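Local structure of thymidylate synthase (Enterobacteria phage T4, 1TIS) at residues 161-169 against 198-208; 3-14 against 27-36. The protein catalyses, as a homodimer, the reductive methylation of dUMP to dTMP, with methylenetetrahydrofolate giving the one-carbon unit and leaving as dihydrofolate. All blocks are in the same frame, centred on the assembly; numbering follows the deposited sequence.

Contact 1: residues 161-169 against 198-208; sequences QFNVRNGYL and VAKMCNLIPGD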
loop_
_atom_site.group_PDB
_atom_site.type_symbol
_atom_site.label_atom_id
_atom_site.label_comp_id
_atom_site.label_asym_id
_atom_site.label_seq_id
_atom_site.Cartn_x
_atom_site.Cartn_y
_atom_site.Cartn_z
ATOM N N GLN A 161 1.434 3.369 -6.740
ATOM C CA GLN A 161 0.296 3.722 -7.567
ATOM C C GLN A 161 0.734 4.994 -8.275
ATOM O O GLN A 161 1.407 5.830 -7.665
ATOM C CB GLN A 161 -0.894 4.018 -6.662
ATOM C CG GLN A 161 -2.226 3.297 -6.730
ATOM C CD GLN A 161 -3.113 3.753 -7.869
ATOM O OE1 GLN A 161 -2.652 4.155 -8.938
ATOM N NE2 GLN A 161 -4.423 3.744 -7.718
ATOM N N PHE A 162 0.389 5.180 -9.534
ATOM C CA PHE A 162 0.632 6.428 -10.239
ATOM C C PHE A 162 -0.738 7.000 -10.515
ATOM O O PHE A 162 -1.676 6.244 -10.771
ATOM C CB PHE A 162 1.235 6.310 -11.610
ATOM C CG PHE A 162 2.690 5.931 -11.730
ATOM C CD1 PHE A 162 3.693 6.847 -11.412
ATOM C CD2 PHE A 162 3.003 4.684 -12.207
ATOM C CE1 PHE A 162 5.035 6.515 -11.572
ATOM C CE2 PHE A 162 4.345 4.374 -12.357
ATOM C CZ PHE A 162 5.363 5.274 -12.048
ATOM N N ASN A 163 -0.853 8.325 -10.565
ATOM C CA ASN A 163 -2.112 9.031 -10.833
ATOM C C ASN A 163 -1.751 10.085 -11.859
ATOM O O ASN A 163 -0.661 10.668 -11.762
ATOM C CB ASN A 163 -2.622 9.752 -9.608
ATOM C CG ASN A 163 -4.114 9.653 -9.387
ATOM O OD1 ASN A 163 -4.624 8.628 -8.943
ATOM N ND2 ASN A 163 -4.879 10.713 -9.585
ATOM N N VAL A 164 -2.572 10.339 -12.863
ATOM C CA VAL A 164 -2.304 11.386 -13.852
ATOM C C VAL A 164 -3.279 12.567 -13.607
ATOM O O VAL A 164 -4.502 12.352 -13.662
ATOM C CB VAL A 164 -2.479 10.749 -15.256
ATOM C CG1 VAL A 164 -2.101 11.774 -16.305
ATOM C CG2 VAL A 164 -1.619 9.500 -15.394
ATOM N N ARG A 165 -2.761 13.771 -13.223
ATOM C CA ARG A 165 -3.563 14.982 -12.958
ATOM C C ARG A 165 -4.162 15.576 -14.234
ATOM O O ARG A 165 -5.053 14.976 -14.832
ATOM C CB ARG A 165 -2.703 16.031 -12.254
ATOM C CG ARG A 165 -2.740 15.693 -10.780
ATOM C CD ARG A 165 -2.546 16.841 -9.793
ATOM N NE ARG A 165 -1.336 17.619 -10.037
ATOM C CZ ARG A 165 -0.850 18.515 -9.166
ATOM N NH1 ARG A 165 -1.470 18.736 -8.011
ATOM N NH2 ARG A 165 0.267 19.210 -9.437
ATOM N N ASN A 166 -3.869 16.786 -14.686
ATOM C CA ASN A 166 -4.214 17.102 -16.055
ATOM C C ASN A 166 -2.869 17.716 -16.293
ATOM O O ASN A 166 -2.632 18.899 -16.032
ATOM C CB ASN A 166 -5.315 18.178 -16.257
ATOM C CG ASN A 166 -6.259 18.021 -17.469
ATOM O OD1 ASN A 166 -7.308 18.668 -17.511
ATOM N ND2 ASN A 166 -6.074 17.191 -18.495
ATOM N N GLY A 167 -1.959 16.780 -16.604
ATOM C CA GLY A 167 -0.615 17.192 -16.951
ATOM C C GLY A 167 0.431 16.939 -15.888
ATOM O O GLY A 167 1.592 17.321 -16.033
ATOM N N TYR A 168 0.054 16.308 -14.789
ATOM C CA TYR A 168 1.057 15.926 -13.817
ATOM C C TYR A 168 0.954 14.409 -13.576
ATOM O O TYR A 168 -0.047 13.737 -13.887
ATOM C CB TYR A 168 0.845 16.713 -12.535
ATOM C CG TYR A 168 0.927 18.228 -12.674
ATOM C CD1 TYR A 168 -0.224 18.928 -12.985
ATOM C CD2 TYR A 168 2.087 18.932 -12.390
ATOM C CE1 TYR A 168 -0.244 20.312 -12.996
ATOM C CE2 TYR A 168 2.070 20.319 -12.394
ATOM C CZ TYR A 168 0.900 21.012 -12.692
ATOM O OH TYR A 168 0.826 22.409 -12.625
ATOM N N LEU A 169 2.071 13.871 -13.129
ATOM C CA LEU A 169 2.189 12.464 -12.835
ATOM C C LEU A 169 2.368 12.421 -11.349
ATOM O O LEU A 169 3.095 13.251 -10.803
ATOM C CB LEU A 169 3.409 11.884 -13.487
ATOM C CG LEU A 169 3.722 10.446 -13.247
ATOM C CD1 LEU A 169 2.613 9.562 -13.805
ATOM C CD2 LEU A 169 5.052 10.167 -13.885
ATOM N N VAL A 198 9.865 8.739 -15.313
ATOM C CA VAL A 198 8.630 8.391 -15.999
ATOM C C VAL A 198 7.847 9.600 -16.554
ATOM O O VAL A 198 7.246 9.516 -17.631
ATOM C CB VAL A 198 7.761 7.588 -15.057
ATOM C CG1 VAL A 198 6.608 6.972 -15.879
ATOM C CG2 VAL A 198 8.562 6.468 -14.403
ATOM N N ALA A 199 7.842 10.777 -15.917
ATOM C CA ALA A 199 7.246 11.966 -16.475
ATOM C C ALA A 199 8.041 12.320 -17.693
ATOM O O ALA A 199 7.374 12.781 -18.608
ATOM C CB ALA A 199 7.356 13.135 -15.631
ATOM N N LYS A 200 9.365 12.091 -17.856
ATOM C CA LYS A 200 10.017 12.447 -19.116
ATOM C C LYS A 200 9.674 11.485 -20.275
ATOM O O LYS A 200 9.686 11.842 -21.466
ATOM C CB LYS A 200 11.533 12.528 -18.894
ATOM C CG LYS A 200 12.291 13.008 -20.136
ATOM C CD LYS A 200 11.982 14.498 -20.308
ATOM C CE LYS A 200 11.837 15.058 -21.741
ATOM N NZ LYS A 200 11.472 16.476 -21.662
ATOM N N MET A 201 9.305 10.245 -19.975
ATOM C CA MET A 201 8.915 9.279 -21.012
ATOM C C MET A 201 7.514 9.620 -21.413
ATOM O O MET A 201 7.259 9.808 -22.593
ATOM C CB MET A 201 8.890 7.831 -20.517
ATOM C CG MET A 201 10.249 7.201 -20.277
ATOM S SD MET A 201 10.053 5.727 -19.272
ATOM C CE MET A 201 9.763 4.451 -20.455
ATOM N N CYS A 202 6.622 9.787 -20.427
ATOM C CA CYS A 202 5.227 10.096 -20.704
ATOM C C CYS A 202 4.974 11.562 -21.115
ATOM O O CYS A 202 3.884 11.938 -21.556
ATOM C CB CYS A 202 4.433 9.674 -19.438
ATOM S SG CYS A 202 4.613 7.924 -19.033
ATOM N N ASN A 203 6.028 12.375 -20.994
ATOM C CA ASN A 203 6.024 13.799 -21.226
ATOM C C ASN A 203 4.884 14.487 -20.453
ATOM O O ASN A 203 3.948 15.185 -20.885
ATOM C CB ASN A 203 5.943 14.061 -22.739
ATOM C CG ASN A 203 6.316 15.504 -23.120
ATOM O OD1 ASN A 203 5.644 16.100 -23.963
ATOM N ND2 ASN A 203 7.366 16.159 -22.599
ATOM N N LEU A 204 5.021 14.261 -19.171
ATOM C CA LEU A 204 4.115 14.846 -18.254
ATOM C C LEU A 204 5.024 15.637 -17.331
ATOM O O LEU A 204 6.251 15.476 -17.277
ATOM C CB LEU A 204 3.344 13.719 -17.552
ATOM C CG LEU A 204 2.515 12.652 -18.319
ATOM C CD1 LEU A 204 1.417 12.109 -17.443
ATOM C CD2 LEU A 204 1.742 13.249 -19.448
ATOM N N ILE A 205 4.383 16.555 -16.629
ATOM C CA ILE A 205 5.050 17.427 -15.676
ATOM C C ILE A 205 5.045 16.564 -14.434
ATOM O O ILE A 205 3.992 16.089 -14.003
ATOM C CB ILE A 205 4.245 18.753 -15.397
ATOM C CG1 ILE A 205 3.905 19.546 -16.691
ATOM C CG2 ILE A 205 5.060 19.569 -14.412
ATOM C CD1 ILE A 205 5.025 19.914 -17.704
ATOM N N PRO A 206 6.192 16.273 -13.856
ATOM C CA PRO A 206 6.245 15.628 -12.556
ATOM C C PRO A 206 5.369 16.405 -11.558
ATOM O O PRO A 206 5.371 17.638 -11.492
ATOM C CB PRO A 206 7.737 15.606 -12.277
ATOM C CG PRO A 206 8.345 16.670 -13.175
ATOM C CD PRO A 206 7.513 16.527 -14.428
ATOM N N GLY A 207 4.537 15.680 -10.820
ATOM C CA GLY A 207 3.571 16.279 -9.934
ATOM C C GLY A 207 3.861 16.048 -8.498
ATOM O O GLY A 207 4.870 16.521 -8.011
ATOM N N ASP A 208 3.033 15.336 -7.786
ATOM C CA ASP A 208 3.219 15.260 -6.355
ATOM C C ASP A 208 3.774 13.914 -5.980
ATOM O O ASP A 208 3.541 12.949 -6.730
ATOM C CB ASP A 208 1.905 15.443 -5.634
ATOM C CG ASP A 208 1.214 16.796 -5.779
ATOM O OD1 ASP A 208 1.522 17.586 -6.686
ATOM O OD2 ASP A 208 0.335 17.046 -4.959
#
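Tyr168 and Leu169 pair in parallel with Ile205 and Pro206, joining the two strands of a beta-alpha-beta unit whose connecting helix, 184-202, ends within 198-208. Three backbone bonds make the ladder: Ile205 N to Gly167 O, Leu169 N to Ile205 O, and Gly207 N to Leu169 O at 2.8 Å. On the Tyr168 side of the sheet Ile205 CG2 packs against CD2 and CE2 of Tyr168, 3.7 Å from CD2, while Pro206 O lies at the ring edge, in its plane. On the opposite face Leu169 holds its CG anti to the backbone N (chi1 178°), which sends Leu169 CD2 to the helix, 3.9 Å from Val198 CB and 4.1 Å from Ala199 CB. Leu204 CD1 meets Val164 CG1 at 3.7 Å, the two side chains crossing nearly at right angles; Phe162 CZ approaches Val198 CG2 from the opposite direction. Helix 121-131 packs on Phe162 and Val164 through Ile129. A bend at chi3 (-53°) folds Arg165 back, with NH2 over the centre of one Tyr168 face. Asp208 OD1 lies over a guanidinium face, 3.4 Å from Arg165 NH2, an ion pair without a directed N-H.

Contact 2: residues 3-14 against 27-36; sequences QYQDLIKDIFEN and IALFGSKLRW
Gln3, on the helical segment 3-14, meets Leu34, Arg35 and Trp36 of strand 33-36. Its CG sits between the backbone N and the carbonyl carbon (chi1 65°), and a bend at chi2 carries the amide to the strand, where Gln3 NE2 donates to Arg35 O at 2.9 Å. This bond is distinctly bent, and the acceptor is tilted out of the amide plane. The amide passes Trp36 at an oblique angle. Closer to the backbone, the aliphatic part of Gln3 rests on Leu34, with Gln3 CG 4.1 Å from Leu34 CB.

One turn later Leu7 points at the sheet. Its two methyls divide the work: Leu7 CD2 lies 4.2 Å from Leu34 CD2, the side chains crossing nearly at right angles, and CD1 faces Ser32 CB and, more distantly, Leu29 CD2. The hydroxyl of Ser32 is hydrogen-bonded to Thr216 on strand 205-219. Next, the carbonyl of Asp10 is approached by Leu29 CD2, which also packs on the backbone of Ile11. Ile11 slides past Ile27 in the opposite direction, and their CG2 methyls meet at 3.5 Å; Ile218 of strand 205-219 also touches Ile11. Farther along, Asn14 lies against Leu29 and Ile27, though its exact placement is doubtful.

Thus one helix spans two strands in different ways: its axis runs almost antiparallel to strand 33-36, at 170°, and steeply across strand 27-30, at 106°. This is alpha/beta packing of the N-terminal helix of thymidylate synthase on its mixed sheet, and Ala28 faces away from the helix beside His217, which by similarity contributes to the dUMP site.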
loop_
_atom_site.group_PDB
_atom_site.type_symbol
_atom_site.label_atom_id
_atom_site.label_comp_id
_atom_site.label_asym_id
_atom_site.label_seq_id
_atom_site.Cartn_x
_atom_site.Cartn_y
_atom_site.Cartn_z
ATOM N N GLN A 3 7.076 19.392 6.038
ATOM C CA GLN A 3 6.489 18.239 6.686
ATOM C C GLN A 3 7.440 17.174 7.166
ATOM O O GLN A 3 7.011 16.343 7.959
ATOM C CB GLN A 3 5.422 17.594 5.754
ATOM C CG GLN A 3 5.761 16.939 4.408
ATOM C CD GLN A 3 6.427 17.850 3.380
ATOM O OE1 GLN A 3 7.575 18.292 3.557
ATOM N NE2 GLN A 3 5.760 18.214 2.294
ATOM N N TYR A 4 8.719 17.136 6.818
ATOM C CA TYR A 4 9.557 16.076 7.370
ATOM C C TYR A 4 9.877 16.347 8.841
ATOM O O TYR A 4 9.786 15.442 9.675
ATOM C CB TYR A 4 10.832 15.974 6.545
ATOM C CG TYR A 4 11.756 14.848 6.961
ATOM C CD1 TYR A 4 11.307 13.792 7.721
ATOM C CD2 TYR A 4 13.078 14.897 6.578
ATOM C CE1 TYR A 4 12.162 12.794 8.108
ATOM C CE2 TYR A 4 13.949 13.890 6.960
ATOM C CZ TYR A 4 13.479 12.843 7.727
ATOM O OH TYR A 4 14.304 11.823 8.128
ATOM N N GLN A 5 10.232 17.598 9.158
ATOM C CA GLN A 5 10.552 18.065 10.509
ATOM C C GLN A 5 9.471 17.742 11.526
ATOM O O GLN A 5 9.747 17.304 12.648
ATOM C CB GLN A 5 10.790 19.577 10.454
ATOM C CG GLN A 5 12.198 20.043 10.024
ATOM C CD GLN A 5 12.801 19.434 8.750
ATOM O OE1 GLN A 5 12.131 19.168 7.744
ATOM N NE2 GLN A 5 14.100 19.156 8.766
ATOM N N ASP A 6 8.232 17.957 11.065
ATOM C CA ASP A 6 7.045 17.628 11.826
ATOM C C ASP A 6 7.032 16.147 12.190
ATOM O O ASP A 6 7.170 15.828 13.375
ATOM C CB ASP A 6 5.761 17.901 11.049
ATOM C CG ASP A 6 5.512 19.325 10.564
ATOM O OD1 ASP A 6 5.798 20.281 11.288
ATOM O OD2 ASP A 6 4.996 19.472 9.453
ATOM N N LEU A 7 6.946 15.217 11.228
ATOM C CA LEU A 7 6.778 13.801 11.520
ATOM C C LEU A 7 7.656 13.309 12.637
ATOM O O LEU A 7 7.132 12.789 13.621
ATOM C CB LEU A 7 7.061 12.903 10.298
ATOM C CG LEU A 7 6.907 11.357 10.453
ATOM C CD1 LEU A 7 5.511 11.028 11.006
ATOM C CD2 LEU A 7 7.123 10.662 9.104
ATOM N N ILE A 8 8.938 13.646 12.564
ATOM C CA ILE A 8 9.924 13.176 13.532
ATOM C C ILE A 8 9.479 13.452 14.973
ATOM O O ILE A 8 9.501 12.562 15.838
ATOM C CB ILE A 8 11.289 13.860 13.264
ATOM C CG1 ILE A 8 11.634 13.804 11.782
ATOM C CG2 ILE A 8 12.377 13.137 14.080
ATOM C CD1 ILE A 8 12.738 14.783 11.354
ATOM N N LYS A 9 8.970 14.674 15.175
ATOM C CA LYS A 9 8.504 15.117 16.473
ATOM C C LYS A 9 7.276 14.323 16.885
ATOM O O LYS A 9 7.117 13.935 18.049
ATOM C CB LYS A 9 8.121 16.587 16.435
ATOM C CG LYS A 9 8.637 17.450 17.574
ATOM C CD LYS A 9 10.073 17.884 17.275
ATOM C CE LYS A 9 10.223 18.586 15.908
ATOM N NZ LYS A 9 11.504 19.252 15.827
ATOM N N ASP A 10 6.407 14.046 15.919
ATOM C CA ASP A 10 5.169 13.378 16.221
ATOM C C ASP A 10 5.331 11.906 16.491
ATOM O O ASP A 10 4.451 11.304 17.112
ATOM C CB ASP A 10 4.247 13.628 15.092
ATOM C CG ASP A 10 4.119 15.135 14.930
ATOM O OD1 ASP A 10 3.598 15.811 15.823
ATOM O OD2 ASP A 10 4.575 15.645 13.917
ATOM N N ILE A 11 6.459 11.311 16.077
ATOM C CA ILE A 11 6.799 9.942 16.455
ATOM C C ILE A 11 7.089 10.015 17.951
ATOM O O ILE A 11 6.619 9.131 18.651
ATOM C CB ILE A 11 8.060 9.415 15.751
ATOM C CG1 ILE A 11 7.842 9.378 14.278
ATOM C CG2 ILE A 11 8.371 8.015 16.206
ATOM C CD1 ILE A 11 9.180 9.532 13.556
ATOM N N PHE A 12 7.784 11.023 18.522
ATOM C CA PHE A 12 8.052 11.128 19.972
ATOM C C PHE A 12 6.806 10.879 20.844
ATOM O O PHE A 12 6.737 9.922 21.637
ATOM C CB PHE A 12 8.569 12.516 20.382
ATOM C CG PHE A 12 9.771 13.131 19.679
ATOM C CD1 PHE A 12 10.521 12.441 18.745
ATOM C CD2 PHE A 12 10.089 14.442 20.002
ATOM C CE1 PHE A 12 11.586 13.076 18.142
ATOM C CE2 PHE A 12 11.153 15.072 19.399
ATOM C CZ PHE A 12 11.901 14.385 18.468
ATOM N N GLU A 13 5.754 11.683 20.641
ATOM C CA GLU A 13 4.538 11.506 21.412
ATOM C C GLU A 13 3.786 10.201 21.109
ATOM O O GLU A 13 2.846 9.897 21.850
ATOM C CB GLU A 13 3.621 12.721 21.179
ATOM C CG GLU A 13 2.843 12.862 19.849
ATOM C CD GLU A 13 1.580 12.013 19.628
ATOM O OE1 GLU A 13 0.952 11.572 20.594
ATOM O OE2 GLU A 13 1.224 11.802 18.469
ATOM N N ASN A 14 4.141 9.438 20.055
ATOM C CA ASN A 14 3.526 8.162 19.666
ATOM C C ASN A 14 3.066 7.182 20.730
ATOM O O ASN A 14 2.183 6.366 20.475
ATOM C CB ASN A 14 4.442 7.319 18.816
ATOM C CG ASN A 14 5.437 6.541 19.674
ATOM O OD1 ASN A 14 5.301 5.352 19.869
ATOM N ND2 ASN A 14 6.347 7.095 20.441
ATOM N N ILE A 27 11.480 4.043 19.278
ATOM C CA ILE A 27 10.251 4.820 19.500
ATOM C C ILE A 27 9.692 4.747 18.070
ATOM O O ILE A 27 10.476 4.967 17.121
ATOM C CB ILE A 27 10.629 6.258 19.957
ATOM C CG1 ILE A 27 10.466 6.289 21.467
ATOM C CG2 ILE A 27 9.779 7.355 19.299
ATOM C CD1 ILE A 27 9.011 6.363 22.007
ATOM N N ALA A 28 8.422 4.417 17.810
ATOM C CA ALA A 28 7.985 4.179 16.449
ATOM C C ALA A 28 6.512 4.420 16.336
ATOM O O ALA A 28 5.854 4.317 17.355
ATOM C CB ALA A 28 8.244 2.752 16.065
ATOM N N LEU A 29 5.906 4.684 15.178
ATOM C CA LEU A 29 4.490 4.991 15.062
ATOM C C LEU A 29 4.117 4.262 13.780
ATOM O O LEU A 29 4.812 4.356 12.759
ATOM C CB LEU A 29 4.353 6.542 14.950
ATOM C CG LEU A 29 3.071 7.404 14.756
ATOM C CD1 LEU A 29 2.256 7.605 16.025
ATOM C CD2 LEU A 29 3.530 8.788 14.352
ATOM N N PHE A 30 3.030 3.499 13.811
ATOM C CA PHE A 30 2.531 2.771 12.625
ATOM C C PHE A 30 1.474 3.560 11.857
ATOM O O PHE A 30 0.389 3.833 12.382
ATOM C CB PHE A 30 1.926 1.409 13.067
ATOM C CG PHE A 30 1.210 0.576 12.008
ATOM C CD1 PHE A 30 1.928 -0.022 10.982
ATOM C CD2 PHE A 30 -0.175 0.417 12.093
ATOM C CE1 PHE A 30 1.254 -0.772 10.046
ATOM C CE2 PHE A 30 -0.841 -0.339 11.151
ATOM C CZ PHE A 30 -0.118 -0.930 10.131
ATOM N N GLY A 31 1.734 3.967 10.642
ATOM C CA GLY A 31 0.695 4.608 9.888
ATOM C C GLY A 31 1.073 6.007 9.576
ATOM O O GLY A 31 0.482 6.888 10.146
ATOM N N SER A 32 2.004 6.327 8.700
ATOM C CA SER A 32 2.323 7.720 8.381
ATOM C C SER A 32 2.006 7.993 6.905
ATOM O O SER A 32 1.739 7.063 6.159
ATOM C CB SER A 32 3.796 7.931 8.692
ATOM O OG SER A 32 4.083 7.151 9.852
ATOM N N LYS A 33 1.993 9.216 6.400
ATOM C CA LYS A 33 1.799 9.560 4.997
ATOM C C LYS A 33 2.304 11.003 4.886
ATOM O O LYS A 33 2.226 11.765 5.855
ATOM C CB LYS A 33 0.326 9.442 4.648
ATOM C CG LYS A 33 -0.118 10.125 3.365
ATOM C CD LYS A 33 -1.434 9.531 2.846
ATOM C CE LYS A 33 -1.084 8.145 2.311
ATOM N NZ LYS A 33 -2.230 7.364 1.908
ATOM N N LEU A 34 2.924 11.433 3.808
ATOM C CA LEU A 34 3.363 12.820 3.673
ATOM C C LEU A 34 3.053 13.197 2.220
ATOM O O LEU A 34 2.743 12.261 1.476
ATOM C CB LEU A 34 4.859 12.927 3.901
ATOM C CG LEU A 34 5.515 12.371 5.156
ATOM C CD1 LEU A 34 7.003 12.566 4.999
ATOM C CD2 LEU A 34 5.057 13.076 6.423
ATOM N N ARG A 35 3.081 14.436 1.703
ATOM C CA ARG A 35 2.882 14.673 0.274
ATOM C C ARG A 35 3.867 15.738 -0.156
ATOM O O ARG A 35 4.036 16.712 0.575
ATOM C CB ARG A 35 1.439 15.123 -0.035
ATOM C CG ARG A 35 0.809 16.124 0.909
ATOM C CD ARG A 35 0.177 15.641 2.242
ATOM N NE ARG A 35 -0.067 16.815 3.086
ATOM C CZ ARG A 35 0.164 16.834 4.414
ATOM N NH1 ARG A 35 0.526 15.732 5.093
ATOM N NH2 ARG A 35 0.000 17.976 5.101
ATOM N N TRP A 36 4.554 15.622 -1.290
ATOM C CA TRP A 36 5.572 16.574 -1.741
ATOM C C TRP A 36 5.215 17.149 -3.087
ATOM O O TRP A 36 4.803 16.388 -3.957
ATOM C CB TRP A 36 6.976 15.963 -1.964
ATOM C CG TRP A 36 7.676 15.453 -0.729
ATOM C CD1 TRP A 36 8.433 16.277 0.047
ATOM C CD2 TRP A 36 7.557 14.187 -0.250
ATOM N NE1 TRP A 36 8.788 15.528 1.050
ATOM C CE2 TRP A 36 8.290 14.276 0.920
ATOM C CE3 TRP A 36 6.942 13.007 -0.608
ATOM C CZ2 TRP A 36 8.406 13.162 1.745
ATOM C CZ3 TRP A 36 7.060 11.911 0.218
ATOM C CH2 TRP A 36 7.786 11.983 1.388
#

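How the contacts relate
Both contacts build on the same mixed sheet and share strand 205-219: contact 1 includes its start, whereas strands 26-30 and 33-37 of contact 2 pair antiparallel with it. Their centres are about 27 Å apart, yet they touch where Asp208 CB lies 3.5 Å from Trp36 O. Each is partly buried; neither is wholly core nor wholly surface. Contact 1 is knit largely by main-chain pairing within the sheet, with an ion pair between partly exposed side chains; contact 2 relies on side chains packing a helix against the sheet, with one hydrogen bond from a side-chain amide to a backbone carbonyl. Both reach the second subunit: Asn163 from contact 1 packs against Phe30 of the other chain's contact 2.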